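PDB 5L9G: periplasmic binding protein, which binds the opine mannopine in the periplasm of Agrobacterium tumefaciens, probably delivering it to an ABC transporter for import. Local coordinates for residues A39-Y52 and R268-L282. Numbering follows the deposited sequence.
Sequences ALWAPAAKALNITY and RFLKEMSKAEYQKDL. With EDO (1,2-ethanediol), chain E; EDO (1,2-ethanediol), chain H.
The Phe269 ring is sandwiched between Ile50 and Met273: Ile50 CD1 makes a CH-pi contact 3.9 Å from the ring centroid, and Met273 CE of its own helix lies over the centre of the opposite face. Trp41 O meets the ring edge in plane, where polarised aromatic C-H groups suit a carbonyl oxygen. Tyr52 offers a face to Phe269 CZ, the two rings inclined at 47°. The Tyr278 ring takes Ala44 CB over one face and Glu277 CG over the other, while Pro43 CB packs at its edge, 3.6 Å from Tyr278 CE1. Helix 30-48 is the crossover between parallel strands 23-27 and 52-56, a beta-alpha-beta unit of the bacterial solute-binding fold. The axes of 39-48 and 268-273 cross at 115°, 9.0 Å apart at closest approach. Ala44 is a knob among Phe269, Glu272, Met273 and Tyr278, its single methyl fitting the hollow between them. Leu40 has a branched end suited to two neighbours: CD2 packs on Tyr278 CB, and CD1 lies 3.8 Å from Leu282 CD1. Met273 has CG wedged between backbone N and carbonyl carbon (chi1 77°), which brings SD 3.6 Å from Trp41 CD1, a Met-aromatic contact; the indole NE1 donates to Tyr254 OH. Tyr278 OH donates to the anti lone pair of Glu272 OE2 (2.7 Å), and Lys275 NZ salt-bridges OE1 from above the carboxylate plane, engaging both oxygens. At the Ala39 end, a water donates to Ala39 O and Asp281 OD2.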
ATOM      1  N   ALA A  39      -4.882   6.310  16.044  1.00 40.47           N
ATOM      2  CA  ALA A  39      -6.298   6.332  15.698  1.00 40.86           C
ATOM      3  C   ALA A  39      -7.054   5.055  15.997  1.00 45.73           C
ATOM      4  O   ALA A  39      -8.251   5.120  16.299  1.00 46.93           O
ATOM      5  CB  ALA A  39      -6.446   6.660  14.229  1.00 40.44           C
ATOM      6  N   LEU A  40      -6.390   3.895  15.858  1.00 41.14           N
ATOM      7  CA  LEU A  40      -7.056   2.594  15.972  1.00 40.60           C
ATOM      8  C   LEU A  40      -6.635   1.719  17.139  1.00 46.13           C
ATOM      9  O   LEU A  40      -7.478   1.370  17.966  1.00 47.19           O
ATOM     10  CB  LEU A  40      -6.871   1.801  14.656  1.00 39.48           C
ATOM     11  CG  LEU A  40      -7.098   2.555  13.329  1.00 40.86           C
ATOM     12  CD1 LEU A  40      -6.628   1.711  12.132  1.00 40.24           C
ATOM     13  CD2 LEU A  40      -8.557   2.956  13.167  1.00 42.62           C
ATOM     14  N   TRP A  41      -5.344   1.343  17.207  1.00 42.55           N
ATOM     15  CA  TRP A  41      -4.854   0.372  18.189  1.00 44.24           C
ATOM     16  C   TRP A  41      -4.948   0.857  19.638  1.00 48.97           C
ATOM     17  O   TRP A  41      -5.611   0.194  20.430  1.00 49.77           O
ATOM     18  CB  TRP A  41      -3.430  -0.090  17.838  1.00 42.63           C
ATOM     19  CG  TRP A  41      -3.230  -0.512  16.402  1.00 42.95           C
ATOM     20  CD1 TRP A  41      -4.195  -0.825  15.481  1.00 45.95           C
ATOM     21  CD2 TRP A  41      -1.973  -0.687  15.740  1.00 41.51           C
ATOM     22  NE1 TRP A  41      -3.614  -1.139  14.273  1.00 44.41           N
ATOM     23  CE2 TRP A  41      -2.248  -1.071  14.407  1.00 44.85           C
ATOM     24  CE3 TRP A  41      -0.631  -0.528  16.139  1.00 41.60           C
ATOM     25  CZ2 TRP A  41      -1.230  -1.352  13.485  1.00 42.62           C
ATOM     26  CZ3 TRP A  41       0.374  -0.780  15.216  1.00 41.46           C
ATOM     27  CH2 TRP A  41       0.071  -1.180  13.905  1.00 41.68           C
ATOM     28  N   ALA A  42      -4.313   2.001  19.984  1.00 43.67           N
ATOM     29  CA  ALA A  42      -4.401   2.543  21.357  1.00 45.37           C
ATOM     30  C   ALA A  42      -5.867   2.800  21.815  1.00 48.75           C
ATOM     31  O   ALA A  42      -6.212   2.304  22.871  1.00 48.92           O
ATOM     32  CB  ALA A  42      -3.541   3.797  21.515  1.00 45.11           C
ATOM     33  N   PRO A  43      -6.774   3.484  21.068  1.00 47.56           N
ATOM     34  CA  PRO A  43      -8.147   3.653  21.590  1.00 50.66           C
ATOM     35  C   PRO A  43      -8.971   2.364  21.644  1.00 54.85           C
ATOM     36  O   PRO A  43      -9.701   2.178  22.620  1.00 56.46           O
ATOM     37  CB  PRO A  43      -8.774   4.711  20.673  1.00 52.03           C
ATOM     38  CG  PRO A  43      -7.689   5.180  19.784  1.00 53.92           C
ATOM     39  CD  PRO A  43      -6.623   4.151  19.762  1.00 48.23           C
ATOM     40  N   ALA A  44      -8.841   1.466  20.631  1.00 50.66           N
ATOM     41  CA  ALA A  44      -9.584   0.188  20.637  1.00 51.60           C
ATOM     42  C   ALA A  44      -9.144  -0.718  21.792  1.00 57.68           C
ATOM     43  O   ALA A  44      -9.998  -1.284  22.478  1.00 59.38           O
ATOM     44  CB  ALA A  44      -9.443  -0.540  19.309  1.00 51.40           C
ATOM     45  N   ALA A  45      -7.819  -0.832  22.033  1.00 55.20           N
ATOM     46  CA  ALA A  45      -7.296  -1.629  23.150  1.00 57.02           C
ATOM     47  C   ALA A  45      -7.727  -1.042  24.501  1.00 63.23           C
ATOM     48  O   ALA A  45      -8.006  -1.820  25.416  1.00 65.52           O
ATOM     49  CB  ALA A  45      -5.782  -1.735  23.079  1.00 56.65           C
ATOM     50  N   LYS A  46      -7.835   0.315  24.606  1.00 59.19           N
ATOM     51  CA  LYS A  46      -8.291   1.015  25.825  1.00 61.82           C
ATOM     52  C   LYS A  46      -9.768   0.650  26.104  1.00 66.30           C
ATOM     53  O   LYS A  46     -10.115   0.294  27.228  1.00 66.96           O
ATOM     54  CB  LYS A  46      -8.139   2.546  25.667  1.00 63.72           C
ATOM     55  CG  LYS A  46      -8.319   3.317  26.980  1.00 88.51           C
ATOM     56  CD  LYS A  46      -8.971   4.680  26.772  1.00101.55           C
ATOM     57  CE  LYS A  46      -7.971   5.812  26.767  1.00112.75           C
ATOM     58  NZ  LYS A  46      -8.646   7.136  26.791  1.00122.30           N
ATOM     59  N   ALA A  47     -10.617   0.696  25.055  1.00 62.16           N
ATOM     60  CA  ALA A  47     -12.041   0.365  25.135  1.00 63.52           C
ATOM     61  C   ALA A  47     -12.299  -1.089  25.537  1.00 69.05           C
ATOM     62  O   ALA A  47     -13.237  -1.339  26.305  1.00 72.03           O
ATOM     63  CB  ALA A  47     -12.723   0.679  23.819  1.00 63.42           C
ATOM     64  N   LEU A  48     -11.472  -2.044  25.044  1.00 62.26           N
ATOM     65  CA  LEU A  48     -11.641  -3.467  25.382  1.00 63.95           C
ATOM     66  C   LEU A  48     -10.907  -3.845  26.668  1.00 69.06           C
ATOM     67  O   LEU A  48     -11.041  -4.980  27.132  1.00 70.11           O
ATOM     68  CB  LEU A  48     -11.154  -4.391  24.253  1.00 63.06           C
ATOM     69  CG  LEU A  48     -11.809  -4.286  22.887  1.00 66.02           C
ATOM     70  CD1 LEU A  48     -10.950  -4.969  21.861  1.00 64.80           C
ATOM     71  CD2 LEU A  48     -13.210  -4.883  22.887  1.00 68.96           C
ATOM     72  N   ASN A  49     -10.086  -2.916  27.192  1.00 65.90           N
ATOM     73  CA  ASN A  49      -9.235  -3.082  28.374  1.00 67.38           C
ATOM     74  C   ASN A  49      -8.244  -4.261  28.165  1.00 72.11           C
ATOM     75  O   ASN A  49      -8.182  -5.206  28.959  1.00 73.55           O
ATOM     76  CB  ASN A  49     -10.074  -3.169  29.666  1.00 71.55           C
ATOM     77  CG  ASN A  49      -9.258  -3.101  30.916  1.00 85.52           C
ATOM     78  OD1 ASN A  49      -8.575  -2.109  31.190  1.00 77.43           O
ATOM     79  ND2 ASN A  49      -9.235  -4.205  31.624  1.00 78.45           N
ATOM     80  N   ILE A  50      -7.512  -4.207  27.036  1.00 67.64           N
ATOM     81  CA  ILE A  50      -6.513  -5.212  26.642  1.00 66.97           C
ATOM     82  C   ILE A  50      -5.140  -4.548  26.421  1.00 66.71           C
ATOM     83  O   ILE A  50      -5.070  -3.331  26.223  1.00 64.74           O
ATOM     84  CB  ILE A  50      -6.965  -6.063  25.410  1.00 70.30           C
ATOM     85  CG1 ILE A  50      -7.006  -5.232  24.110  1.00 68.02           C
ATOM     86  CG2 ILE A  50      -8.295  -6.797  25.657  1.00 74.41           C
ATOM     87  CD1 ILE A  50      -6.713  -6.025  22.830  1.00 78.05           C
ATOM     88  N   THR A  51      -4.057  -5.346  26.461  1.00 61.85           N
ATOM     89  CA  THR A  51      -2.697  -4.868  26.211  1.00 59.59           C
ATOM     90  C   THR A  51      -2.205  -5.454  24.896  1.00 61.14           C
ATOM     91  O   THR A  51      -2.567  -6.582  24.544  1.00 62.16           O
ATOM     92  CB  THR A  51      -1.738  -5.175  27.371  1.00 66.54           C
ATOM     93  OG1 THR A  51      -1.681  -6.595  27.581  1.00 69.64           O
ATOM     94  CG2 THR A  51      -2.105  -4.433  28.645  1.00 67.21           C
ATOM     95  N   TYR A  52      -1.386  -4.688  24.172  1.00 54.26           N
ATOM     96  CA  TYR A  52      -0.851  -5.101  22.882  1.00 52.51           C
ATOM     97  C   TYR A  52       0.607  -4.650  22.695  1.00 55.57           C
ATOM     98  O   TYR A  52       1.059  -3.667  23.305  1.00 54.93           O
ATOM     99  CB  TYR A  52      -1.767  -4.624  21.705  1.00 51.94           C
ATOM    100  CG  TYR A  52      -1.728  -3.124  21.508  1.00 50.76           C
ATOM    101  CD1 TYR A  52      -2.373  -2.270  22.396  1.00 54.06           C
ATOM    102  CD2 TYR A  52      -0.954  -2.553  20.501  1.00 48.61           C
ATOM    103  CE1 TYR A  52      -2.247  -0.888  22.295  1.00 53.86           C
ATOM    104  CE2 TYR A  52      -0.811  -1.165  20.395  1.00 48.28           C
ATOM    105  CZ  TYR A  52      -1.471  -0.339  21.294  1.00 54.39           C
ATOM    106  OH  TYR A  52      -1.406   1.021  21.202  1.00 50.54           O
ATOM    107  N   ARG A 268     -11.335 -10.063  18.627  1.00 61.26           N
ATOM    108  CA  ARG A 268     -12.087  -9.020  19.342  1.00 60.78           C
ATOM    109  C   ARG A 268     -11.472  -7.651  19.058  1.00 60.17           C
ATOM    110  O   ARG A 268     -12.195  -6.682  18.835  1.00 59.26           O
ATOM    111  CB  ARG A 268     -12.079  -9.256  20.869  1.00 61.67           C
ATOM    112  CG  ARG A 268     -12.787 -10.502  21.355  1.00 74.10           C
ATOM    113  CD  ARG A 268     -13.257 -10.357  22.805  1.00 76.57           C
ATOM    114  NE  ARG A 268     -12.168 -10.037  23.733  1.00 74.50           N
ATOM    115  CZ  ARG A 268     -12.141  -8.971  24.532  1.00 87.93           C
ATOM    116  NH1 ARG A 268     -13.141  -8.098  24.521  1.00 75.77           N
ATOM    117  NH2 ARG A 268     -11.120  -8.779  25.356  1.00 76.72           N
ATOM    118  N   PHE A 269     -10.132  -7.583  19.069  1.00 55.11           N
ATOM    119  CA  PHE A 269      -9.353  -6.362  18.849  1.00 52.36           C
ATOM    120  C   PHE A 269      -9.580  -5.828  17.427  1.00 54.23           C
ATOM    121  O   PHE A 269      -9.915  -4.649  17.250  1.00 52.65           O
ATOM    122  CB  PHE A 269      -7.871  -6.639  19.148  1.00 53.04           C
ATOM    123  CG  PHE A 269      -6.942  -5.443  19.239  1.00 51.33           C
ATOM    124  CD1 PHE A 269      -7.425  -4.183  19.594  1.00 53.26           C
ATOM    125  CD2 PHE A 269      -5.573  -5.597  19.065  1.00 51.84           C
ATOM    126  CE1 PHE A 269      -6.552  -3.086  19.724  1.00 51.92           C
ATOM    127  CE2 PHE A 269      -4.706  -4.498  19.179  1.00 51.79           C
ATOM    128  CZ  PHE A 269      -5.203  -3.252  19.505  1.00 48.79           C
ATOM    129  N   LEU A 270      -9.505  -6.728  16.427  1.00 52.10           N
ATOM    130  CA  LEU A 270      -9.760  -6.394  15.022  1.00 50.61           C
ATOM    131  C   LEU A 270     -11.202  -5.915  14.803  1.00 54.02           C
ATOM    132  O   LEU A 270     -11.397  -4.938  14.088  1.00 51.15           O
ATOM    133  CB  LEU A 270      -9.415  -7.576  14.098  1.00 50.88           C
ATOM    134  CG  LEU A 270      -9.706  -7.391  12.592  1.00 55.01           C
ATOM    135  CD1 LEU A 270      -9.045  -6.139  12.033  1.00 53.42           C
ATOM    136  CD2 LEU A 270      -9.327  -8.621  11.813  1.00 59.18           C
ATOM    137  N   LYS A 271     -12.198  -6.562  15.444  1.00 54.49           N
ATOM    138  CA  LYS A 271     -13.609  -6.156  15.325  1.00 55.22           C
ATOM    139  C   LYS A 271     -13.761  -4.722  15.869  1.00 57.82           C
ATOM    140  O   LYS A 271     -14.305  -3.852  15.180  1.00 56.18           O
ATOM    141  CB  LYS A 271     -14.542  -7.134  16.080  1.00 60.00           C
ATOM    142  CG  LYS A 271     -16.027  -6.835  15.893  1.00 63.53           C
ATOM    143  CD  LYS A 271     -16.932  -7.966  16.413  1.00 69.16           C
ATOM    144  CE  LYS A 271     -18.373  -7.713  16.048  1.00 77.30           C
ATOM    145  NZ  LYS A 271     -19.163  -8.973  15.965  1.00 90.68           N
ATOM    146  N   GLU A 272     -13.215  -4.472  17.068  1.00 54.72           N
ATOM    147  CA  GLU A 272     -13.277  -3.159  17.700  1.00 54.24           C
ATOM    148  C   GLU A 272     -12.596  -2.064  16.858  1.00 52.69           C
ATOM    149  O   GLU A 272     -13.234  -1.060  16.564  1.00 51.41           O
ATOM    150  CB  GLU A 272     -12.683  -3.210  19.125  1.00 56.66           C
ATOM    151  CG  GLU A 272     -12.957  -1.980  19.989  1.00 62.65           C
ATOM    152  CD  GLU A 272     -14.403  -1.680  20.350  1.00 72.72           C
ATOM    153  OE1 GLU A 272     -15.237  -2.610  20.323  1.00 64.77           O
ATOM    154  OE2 GLU A 272     -14.698  -0.518  20.698  1.00 68.91           O
ATOM    155  N   MET A 273     -11.321  -2.249  16.464  1.00 48.55           N
ATOM    156  CA  MET A 273     -10.572  -1.228  15.709  1.00 46.03           C
ATOM    157  C   MET A 273     -11.158  -0.894  14.310  1.00 49.06           C
ATOM    158  O   MET A 273     -10.841   0.169  13.758  1.00 47.25           O
ATOM    159  CB  MET A 273      -9.075  -1.575  15.603  1.00 46.82           C
ATOM    160  CG  MET A 273      -8.743  -2.658  14.577  1.00 49.38           C
ATOM    161  SD  MET A 273      -6.964  -2.961  14.454  1.00 51.46           S
ATOM    162  CE  MET A 273      -6.640  -3.723  16.064  1.00 50.73           C
ATOM    163  N   SER A 274     -11.999  -1.798  13.756  1.00 46.82           N
ATOM    164  CA  SER A 274     -12.628  -1.603  12.441  1.00 45.92           C
ATOM    165  C   SER A 274     -13.824  -0.642  12.509  1.00 51.88           C
ATOM    166  O   SER A 274     -14.343  -0.228  11.465  1.00 51.58           O
ATOM    167  CB  SER A 274     -13.074  -2.941  11.856  1.00 48.78           C
ATOM    168  OG  SER A 274     -11.981  -3.806  11.602  1.00 51.13           O
ATOM    169  N   LYS A 275     -14.269  -0.302  13.734  1.00 49.92           N
ATOM    170  CA  LYS A 275     -15.417   0.581  13.980  1.00 51.60           C
ATOM    171  C   LYS A 275     -15.225   2.000  13.452  1.00 53.96           C
ATOM    172  O   LYS A 275     -14.107   2.505  13.457  1.00 52.70           O
ATOM    173  CB  LYS A 275     -15.805   0.595  15.459  1.00 55.77           C
ATOM    174  CG  LYS A 275     -16.514  -0.685  15.910  1.00 57.81           C
ATOM    175  CD  LYS A 275     -16.825  -0.638  17.401  1.00 62.86           C
ATOM    176  CE  LYS A 275     -17.739  -1.763  17.817  1.00 77.29           C
ATOM    177  NZ  LYS A 275     -17.964  -1.765  19.291  1.00 80.75           N
ATOM    178  N   ALA A 276     -16.326   2.637  12.999  1.00 50.98           N
ATOM    179  CA  ALA A 276     -16.364   3.999  12.442  1.00 49.60           C
ATOM    180  C   ALA A 276     -15.761   5.062  13.389  1.00 54.70           C
ATOM    181  O   ALA A 276     -15.071   5.979  12.923  1.00 52.61           O
ATOM    182  CB  ALA A 276     -17.804   4.362  12.105  1.00 51.96           C
ATOM    183  N   GLU A 277     -16.020   4.915  14.717  1.00 53.15           N
ATOM    184  CA  GLU A 277     -15.547   5.800  15.789  1.00 52.51           C
ATOM    185  C   GLU A 277     -14.011   5.900  15.866  1.00 54.89           C
ATOM    186  O   GLU A 277     -13.501   6.897  16.387  1.00 54.96           O
ATOM    187  CB  GLU A 277     -16.157   5.405  17.151  1.00 55.94           C
ATOM    188  CG  GLU A 277     -15.679   4.074  17.707  1.00 59.51           C
ATOM    189  CD  GLU A 277     -16.551   3.492  18.795  1.00 78.43           C
ATOM    190  OE1 GLU A 277     -16.265   3.707  19.995  1.00 71.66           O
ATOM    191  OE2 GLU A 277     -17.520   2.789  18.434  1.00 75.97           O
ATOM    192  N   TYR A 278     -13.289   4.863  15.386  1.00 49.57           N
ATOM    193  CA  TYR A 278     -11.818   4.842  15.351  1.00 46.67           C
ATOM    194  C   TYR A 278     -11.331   5.237  13.971  1.00 47.51           C
ATOM    195  O   TYR A 278     -10.405   6.042  13.858  1.00 44.78           O
ATOM    196  CB  TYR A 278     -11.265   3.459  15.735  1.00 47.35           C
ATOM    197  CG  TYR A 278     -11.775   2.974  17.072  1.00 49.02           C
ATOM    198  CD1 TYR A 278     -11.344   3.561  18.261  1.00 51.61           C
ATOM    199  CD2 TYR A 278     -12.725   1.963  17.152  1.00 50.04           C
ATOM    200  CE1 TYR A 278     -11.848   3.149  19.496  1.00 52.91           C
ATOM    201  CE2 TYR A 278     -13.212   1.523  18.382  1.00 52.81           C
ATOM    202  CZ  TYR A 278     -12.777   2.124  19.550  1.00 58.43           C
ATOM    203  OH  TYR A 278     -13.268   1.713  20.764  1.00 58.12           O
ATOM    204  N   GLN A 279     -11.963   4.664  12.920  1.00 44.33           N
ATOM    205  CA  GLN A 279     -11.656   4.916  11.508  1.00 42.39           C
ATOM    206  C   GLN A 279     -11.686   6.412  11.153  1.00 44.35           C
ATOM    207  O   GLN A 279     -10.855   6.864  10.361  1.00 42.66           O
ATOM    208  CB  GLN A 279     -12.627   4.118  10.626  1.00 44.21           C
ATOM    209  CG  GLN A 279     -12.222   2.655  10.452  1.00 44.42           C
ATOM    210  CD  GLN A 279     -11.368   2.489   9.214  1.00 51.19           C
ATOM    211  OE1 GLN A 279     -11.779   2.835   8.101  1.00 43.65           O
ATOM    212  NE2 GLN A 279     -10.131   2.019   9.379  1.00 43.06           N
ATOM    213  N   LYS A 280     -12.607   7.185  11.769  1.00 42.62           N
ATOM    214  CA  LYS A 280     -12.736   8.631  11.538  1.00 41.51           C
ATOM    215  C   LYS A 280     -11.434   9.410  11.832  1.00 43.88           C
ATOM    216  O   LYS A 280     -11.185  10.430  11.187  1.00 44.12           O
ATOM    217  CB  LYS A 280     -13.921   9.223  12.341  1.00 45.04           C
ATOM    218  CG  LYS A 280     -13.672   9.369  13.854  1.00 52.42           C
ATOM    219  CD  LYS A 280     -14.852   9.951  14.633  1.00 57.74           C
ATOM    220  CE  LYS A 280     -14.386  10.714  15.859  1.00 62.45           C
ATOM    221  NZ  LYS A 280     -13.667   9.857  16.838  1.00 63.37           N
ATOM    222  N   ASP A 281     -10.617   8.923  12.795  1.00 40.15           N
ATOM    223  CA  ASP A 281      -9.367   9.568  13.223  1.00 39.24           C
ATOM    224  C   ASP A 281      -8.130   9.150  12.444  1.00 41.70           C
ATOM    225  O   ASP A 281      -7.076   9.785  12.586  1.00 38.71           O
ATOM    226  CB  ASP A 281      -9.129   9.342  14.723  1.00 41.81           C
ATOM    227  CG  ASP A 281     -10.191   9.983  15.579  1.00 50.42           C
ATOM    228  OD1 ASP A 281     -10.481  11.180  15.365  1.00 50.04           O
ATOM    229  OD2 ASP A 281     -10.732   9.289  16.462  1.00 53.18           O
ATOM    230  N   LEU A 282      -8.234   8.085  11.634  1.00 39.06           N
ATOM    231  CA  LEU A 282      -7.098   7.585  10.857  1.00 37.53           C
ATOM    232  C   LEU A 282      -6.368   8.670  10.023  1.00 42.26           C
ATOM    233  O   LEU A 282      -5.125   8.681  10.055  1.00 41.08           O
ATOM    234  CB  LEU A 282      -7.531   6.394   9.979  1.00 37.86           C
ATOM    235  CG  LEU A 282      -6.422   5.502   9.441  1.00 41.43           C
ATOM    236  CD1 LEU A 282      -5.477   5.009  10.557  1.00 40.78           C
ATOM    237  CD2 LEU A 282      -7.025   4.330   8.634  1.00 41.78           C
TER
HETATM  238  C1  EDO E 403      -2.238   2.369  24.617  1.00 60.64           C
HETATM  239  O1  EDO E 403      -1.129   1.945  23.828  1.00 61.77           O
HETATM  240  C2  EDO E 403      -3.218   1.181  24.807  1.00 57.64           C
HETATM  241  O2  EDO E 403      -4.556   1.636  24.779  1.00 54.27           O
HETATM  242  C1  EDO H 406     -18.246  -0.757  11.626  1.00 48.87           C
HETATM  243  O1  EDO H 406     -17.413  -1.916  11.795  1.00 47.98           O
HETATM  244  C2  EDO H 406     -18.607  -0.091  12.960  1.00 46.97           C
HETATM  245  O2  EDO H 406     -19.134   1.195  12.742  1.00 45.64           O
HETATM  246  O   HOH W   1      -9.642   7.113  17.615  1.00 39.25           O